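PDB 2PQ7: predicted HD superfamily hydrolase from uncultured Thermotogales bacterium, which binds two iron ions in an all-helical HD domain and is probably a metal-dependent hydrolase of unknown substrate. Local coordinates for residues 190-193 against 194-197; 89-92 against 93-96. One frame throughout, in Å; residues are numbered along the deposited sequence.

How the interactions relate
Interactions 1 and 2 are both local contacts at helix ends: 190-193 against 194-197 forms the start of helix 193-217, and 89-92 against 93-96 lies at the C-terminal end of helix 80-91. Their centres lie 30 Å apart and their nearest atoms about 20 Å, so neither touches the other. In interaction 1 the side chain of Phe190 is about 12 Å from a bound iron and about 8 Å from that of the ligand Asp132. In interaction 2 the side chain of Leu92 is about 11 Å from that of His66, another iron ligand. Neither contact supplies a ligand to the iron pair.

Interaction 1 (190-193 against 194-197); sequences FWTE and TARK
Thr192 and Ala195 meet where the chain enters helix 193-217, Thr192 itself having an extended backbone right before the helix. The first backbone bonds of that helix run from Arg196 N to Thr192 O (2.9 Å) and from Lys197 N to Glu193 O (3.0 Å), the i to i+4 pattern. Thr192 adds a side-chain bond: its OG1 accepts from Ala195 N at 3.1 Å with an N-H...O angle of 154°. Its chi1 of 64° sets the hydroxyl between the backbone N and carbonyl carbon, facing the helix start. This is a threonine N-cap, satisfying an amide in the first turn that has no preceding helical carbonyl.

The cap is fixed to the HD domain core by Asp130 of helix 123-133, whose carboxylate accepts from the backbone N of both Trp191 and Thr192. On the buried side, the Phe190 ring approaches the Ala195 methyl obliquely, CD2 to CB at 3.8 Å, while Arg133 makes a cation-pi contact with the ring.

Arg196 folds back along the residues before the helix, its chain extended from CG to NE. One face of the guanidinium lies over Phe190 O and Trp191 C, with Arg196 NE 3.1 Å from Phe190 O but at an angle too poor for a hydrogen bond. At its edge it forms a salt bridge whose hydrogen bond, Arg196 NH1 to Glu193 OE1 at 3.4 Å, is weak, the carboxylate and guanidinium planes 40° apart. A leucine at Arg196 would probably leave the Glu193 carboxylate without this partner and the carbonyl of Phe190 without the positive charge beside it. Lys197, bent at its last two torsions, brings NZ to 4.0 Å from Glu193 OE2, a proximity of opposite charges beyond salt-bridge range.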
ATOM      1  N   PHE A 190     -21.310  10.712  -0.782  1.00 26.20           N
ATOM      2  CA  PHE A 190     -22.047   9.490  -0.475  1.00 24.23           C
ATOM      3  C   PHE A 190     -23.454   9.769   0.055  1.00 23.84           C
ATOM      4  O   PHE A 190     -23.701  10.775   0.704  1.00 24.13           O
ATOM      5  CB  PHE A 190     -21.234   8.643   0.474  1.00 24.42           C
ATOM      6  CG  PHE A 190     -20.009   8.078  -0.162  1.00 23.72           C
ATOM      7  CD1 PHE A 190     -18.857   8.869  -0.355  1.00 24.98           C
ATOM      8  CD2 PHE A 190     -20.005   6.776  -0.627  1.00 23.70           C
ATOM      9  CE1 PHE A 190     -17.760   8.332  -0.989  1.00 26.63           C
ATOM     10  CE2 PHE A 190     -18.903   6.236  -1.252  1.00 24.60           C
ATOM     11  CZ  PHE A 190     -17.777   7.007  -1.432  1.00 27.21           C
ATOM     12  N   TRP A 191     -24.380   8.856  -0.237  1.00 19.51           N
ATOM     13  CA  TRP A 191     -25.768   9.016   0.138  1.00 18.62           C
ATOM     14  C   TRP A 191     -26.027   8.832   1.605  1.00 18.21           C
ATOM     15  O   TRP A 191     -26.836   9.568   2.207  1.00 19.66           O
ATOM     16  CB  TRP A 191     -26.654   7.992  -0.591  1.00 18.52           C
ATOM     17  CG  TRP A 191     -26.707   8.148  -2.032  1.00 21.04           C
ATOM     18  CD1 TRP A 191     -26.062   7.399  -2.979  1.00 21.06           C
ATOM     19  CD2 TRP A 191     -27.454   9.121  -2.725  1.00 21.40           C
ATOM     20  NE1 TRP A 191     -26.364   7.865  -4.234  1.00 21.95           N
ATOM     21  CE2 TRP A 191     -27.221   8.930  -4.099  1.00 26.40           C
ATOM     22  CE3 TRP A 191     -28.310  10.146  -2.320  1.00 27.95           C
ATOM     23  CZ2 TRP A 191     -27.826   9.716  -5.068  1.00 32.10           C
ATOM     24  CZ3 TRP A 191     -28.899  10.932  -3.279  1.00 32.29           C
ATOM     25  CH2 TRP A 191     -28.663  10.709  -4.641  1.00 28.69           C
ATOM     26  N   THR A 192     -25.464   7.772   2.174  1.00 15.98           N
ATOM     27  CA  THR A 192     -25.730   7.423   3.543  1.00 15.43           C
ATOM     28  C   THR A 192     -24.693   7.953   4.522  1.00 15.76           C
ATOM     29  O   THR A 192     -23.519   8.072   4.208  1.00 15.99           O
ATOM     30  CB  THR A 192     -25.831   5.899   3.755  1.00 16.23           C
ATOM     31  OG1 THR A 192     -24.574   5.265   3.471  1.00 15.35           O
ATOM     32  CG2 THR A 192     -26.885   5.297   2.871  1.00 16.45           C
ATOM     33  N   GLU A 193     -25.103   8.252   5.745  1.00 15.98           N
ATOM     34  CA  GLU A 193     -24.155   8.688   6.746  1.00 17.85           C
ATOM     35  C   GLU A 193     -23.105   7.622   7.060  1.00 19.83           C
ATOM     36  O   GLU A 193     -21.937   7.936   7.294  1.00 18.12           O
ATOM     37  CB  GLU A 193     -24.926   9.089   8.024  1.00 17.89           C
ATOM     38  CG  GLU A 193     -24.034   9.570   9.157  1.00 22.61           C
ATOM     39  CD  GLU A 193     -23.249  10.839   8.801  1.00 28.89           C
ATOM     40  OE1 GLU A 193     -23.571  11.558   7.811  1.00 34.99           O
ATOM     41  OE2 GLU A 193     -22.278  11.119   9.542  1.00 43.95           O
ATOM     42  N   THR A 194     -23.503   6.370   7.105  1.00 17.48           N
ATOM     43  CA  THR A 194     -22.566   5.301   7.361  1.00 16.56           C
ATOM     44  C   THR A 194     -21.507   5.255   6.251  1.00 18.21           C
ATOM     45  O   THR A 194     -20.304   5.148   6.570  1.00 17.87           O
ATOM     46  CB  THR A 194     -23.270   3.940   7.492  1.00 15.90           C
ATOM     47  OG1 THR A 194     -24.261   4.009   8.531  1.00 17.50           O
ATOM     48  CG2 THR A 194     -22.310   2.793   7.719  1.00 17.79           C
ATOM     49  N   ALA A 195     -21.899   5.351   4.979  1.00 18.14           N
ATOM     50  CA  ALA A 195     -20.914   5.345   3.918  1.00 18.06           C
ATOM     51  C   ALA A 195     -20.032   6.570   4.008  1.00 19.88           C
ATOM     52  O   ALA A 195     -18.839   6.460   3.750  1.00 19.07           O
ATOM     53  CB  ALA A 195     -21.559   5.264   2.536  1.00 17.82           C
ATOM     54  N   ARG A 196     -20.596   7.734   4.344  1.00 18.96           N
ATOM     55  CA  ARG A 196     -19.796   8.962   4.475  1.00 21.27           C
ATOM     56  C   ARG A 196     -18.724   8.813   5.524  1.00 20.00           C
ATOM     57  O   ARG A 196     -17.566   9.206   5.289  1.00 20.65           O
ATOM     58  CB  ARG A 196     -20.663  10.163   4.824  1.00 22.17           C
ATOM     59  CG  ARG A 196     -21.539  10.634   3.727  1.00 25.54           C
ATOM     60  CD  ARG A 196     -22.012  12.038   4.060  1.00 37.70           C
ATOM     61  NE  ARG A 196     -23.128  12.440   3.238  1.00 48.70           N
ATOM     62  CZ  ARG A 196     -24.408  12.244   3.546  1.00 62.69           C
ATOM     63  NH1 ARG A 196     -24.775  11.636   4.679  1.00 64.95           N
ATOM     64  NH2 ARG A 196     -25.341  12.670   2.703  1.00 70.64           N
ATOM     65  N   LYS A 197     -19.055   8.199   6.649  1.00 18.57           N
ATOM     66  CA  LYS A 197     -18.083   7.961   7.710  1.00 21.66           C
ATOM     67  C   LYS A 197     -17.015   6.972   7.259  1.00 22.70           C
ATOM     68  O   LYS A 197     -15.846   7.148   7.555  1.00 22.79           O
ATOM     69  CB  LYS A 197     -18.744   7.477   8.982  1.00 24.31           C
ATOM     70  CG  LYS A 197     -19.566   8.582   9.663  1.00 29.69           C
ATOM     71  CD  LYS A 197     -19.873   8.266  11.117  1.00 42.25           C
ATOM     72  CE  LYS A 197     -20.777   7.057  11.300  1.00 51.49           C
ATOM     73  NZ  LYS A 197     -22.167   7.301  10.816  1.00 61.86           N
TER

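Interaction 2 (89-92 against 93-96); sequences SGLL and PTMG
Leu91 and Met95, a selenomethionine, cross at a slant, the CD1 branch of the leucine meeting the terminal CE at 4.0 Å and its CG lying 4.1 Å from SE. Met95 is extended beyond CG, which carries its methyl out to the leucine; Ile20 of helix 14-25 touches both side chains. Leu92 meets the same selenium more loosely through CD2, at 4.3 Å, and its side chain also packs on Val102 and Val105 of helix 99-111.

Thr94 is turned differently. With chi1 at 77°, its OG1 points back to the helix and donates to Leu91 O at 2.7 Å, in the carbonyl plane, while its backbone N gives the same oxygen a second, weak bond. Pro93 sets its ring against the preceding turn, Pro93 CD lying 3.2 Å from Ser89 O.

Met95 N is bonded to Leu92 O at 3.0 Å, a three-residue step, and Gly96 follows with positive phi (82°). Leu91 O is held by the Thr94 hydroxyl and, weakly, by the Thr94 N-H, whereas Pro93, with its ring carbon in place of an amide hydrogen, has no N-H to offer Ser89 O.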
ATOM      1  N   SER A  89     -34.363  -9.314 -12.668  0.50 12.47           N
ATOM      2  CA  SER A  89     -35.823  -9.463 -12.824  0.50 13.07           C
ATOM      3  C   SER A  89     -36.273 -10.821 -13.316  0.50 14.12           C
ATOM      4  O   SER A  89     -37.426 -11.193 -13.139  0.50 15.97           O
ATOM      5  CB  SER A  89     -36.361  -8.407 -13.794  0.50 14.39           C
ATOM      6  OG  SER A  89     -36.212  -7.137 -13.246  0.50 12.35           O
ATOM      7  N   GLY A  90     -35.403 -11.515 -14.019  1.00 13.46           N
ATOM      8  CA  GLY A  90     -35.704 -12.852 -14.434  1.00 16.56           C
ATOM      9  C   GLY A  90     -35.359 -13.899 -13.397  1.00 16.90           C
ATOM     10  O   GLY A  90     -36.126 -14.792 -13.139  1.00 17.91           O
ATOM     11  N   LEU A  91     -34.201 -13.747 -12.772  1.00 15.52           N
ATOM     12  CA  LEU A  91     -33.700 -14.752 -11.827  1.00 16.58           C
ATOM     13  C   LEU A  91     -34.490 -14.762 -10.520  1.00 17.01           C
ATOM     14  O   LEU A  91     -34.913 -15.807 -10.051  1.00 15.99           O
ATOM     15  CB  LEU A  91     -32.233 -14.485 -11.486  1.00 16.62           C
ATOM     16  CG  LEU A  91     -31.660 -15.339 -10.330  1.00 14.46           C
ATOM     17  CD1 LEU A  91     -31.514 -16.761 -10.852  1.00 18.14           C
ATOM     18  CD2 LEU A  91     -30.339 -14.812  -9.892  1.00 17.19           C
ATOM     19  N   LEU A  92     -34.647 -13.620  -9.889  1.00 13.35           N
ATOM     20  CA  LEU A  92     -35.169 -13.513  -8.559  1.00 13.89           C
ATOM     21  C   LEU A  92     -36.585 -14.066  -8.316  1.00 15.73           C
ATOM     22  O   LEU A  92     -36.836 -14.695  -7.270  1.00 17.04           O
ATOM     23  CB  LEU A  92     -34.996 -12.111  -7.980  1.00 14.94           C
ATOM     24  CG  LEU A  92     -33.515 -11.712  -7.772  1.00 15.28           C
ATOM     25  CD1 LEU A  92     -33.425 -10.265  -7.284  1.00 15.33           C
ATOM     26  CD2 LEU A  92     -32.741 -12.719  -6.821  1.00 16.33           C
ATOM     27  N   PRO A  93     -37.524 -13.866  -9.253  1.00 15.29           N
ATOM     28  CA  PRO A  93     -38.859 -14.499  -9.046  1.00 17.56           C
ATOM     29  C   PRO A  93     -38.809 -16.028  -8.939  1.00 17.79           C
ATOM     30  O   PRO A  93     -39.633 -16.604  -8.233  1.00 21.27           O
ATOM     31  CB  PRO A  93     -39.649 -14.069 -10.287  1.00 18.25           C
ATOM     32  CG  PRO A  93     -38.989 -12.755 -10.690  1.00 15.68           C
ATOM     33  CD  PRO A  93     -37.525 -12.982 -10.444  1.00 16.87           C
ATOM     34  N   THR A  94     -37.848 -16.642  -9.621  1.00 19.24           N
ATOM     35  CA  THR A  94     -37.688 -18.109  -9.562  1.00 20.55           C
ATOM     36  C   THR A  94     -37.197 -18.607  -8.223  1.00 22.78           C
ATOM     37  O   THR A  94     -37.220 -19.818  -7.961  1.00 25.20           O
ATOM     38  CB  THR A  94     -36.729 -18.672 -10.660  1.00 20.83           C
ATOM     39  OG1 THR A  94     -35.371 -18.418 -10.302  1.00 23.95           O
ATOM     40  CG2 THR A  94     -37.042 -18.120 -12.055  1.00 24.96           C
HETATM   41  N   MSE A  95     -36.715 -17.706  -7.377  1.00 21.30           N
HETATM   42  CA  MSE A  95     -36.232 -17.996  -6.040  1.00 20.38           C
HETATM   43  C   MSE A  95     -37.241 -17.576  -4.959  1.00 21.06           C
HETATM   44  O   MSE A  95     -36.914 -17.508  -3.775  1.00 23.59           O
HETATM   45  CB  MSE A  95     -34.859 -17.309  -5.854  1.00 19.10           C
HETATM   46  CG  MSE A  95     -33.738 -17.871  -6.751  1.00 19.06           C
HETATM   47 SE   MSE A  95     -32.138 -16.919  -6.548  0.74 16.04          SE
HETATM   48  CE  MSE A  95     -30.992 -18.327  -7.197  1.00 18.59           C
ATOM     49  N   GLY A  96     -38.464 -17.276  -5.381  1.00 20.92           N
ATOM     50  CA  GLY A  96     -39.530 -16.917  -4.490  1.00 21.43           C
ATOM     51  C   GLY A  96     -39.593 -15.473  -3.998  1.00 19.53           C
ATOM     52  O   GLY A  96     -40.402 -15.148  -3.152  1.00 21.92           O
TER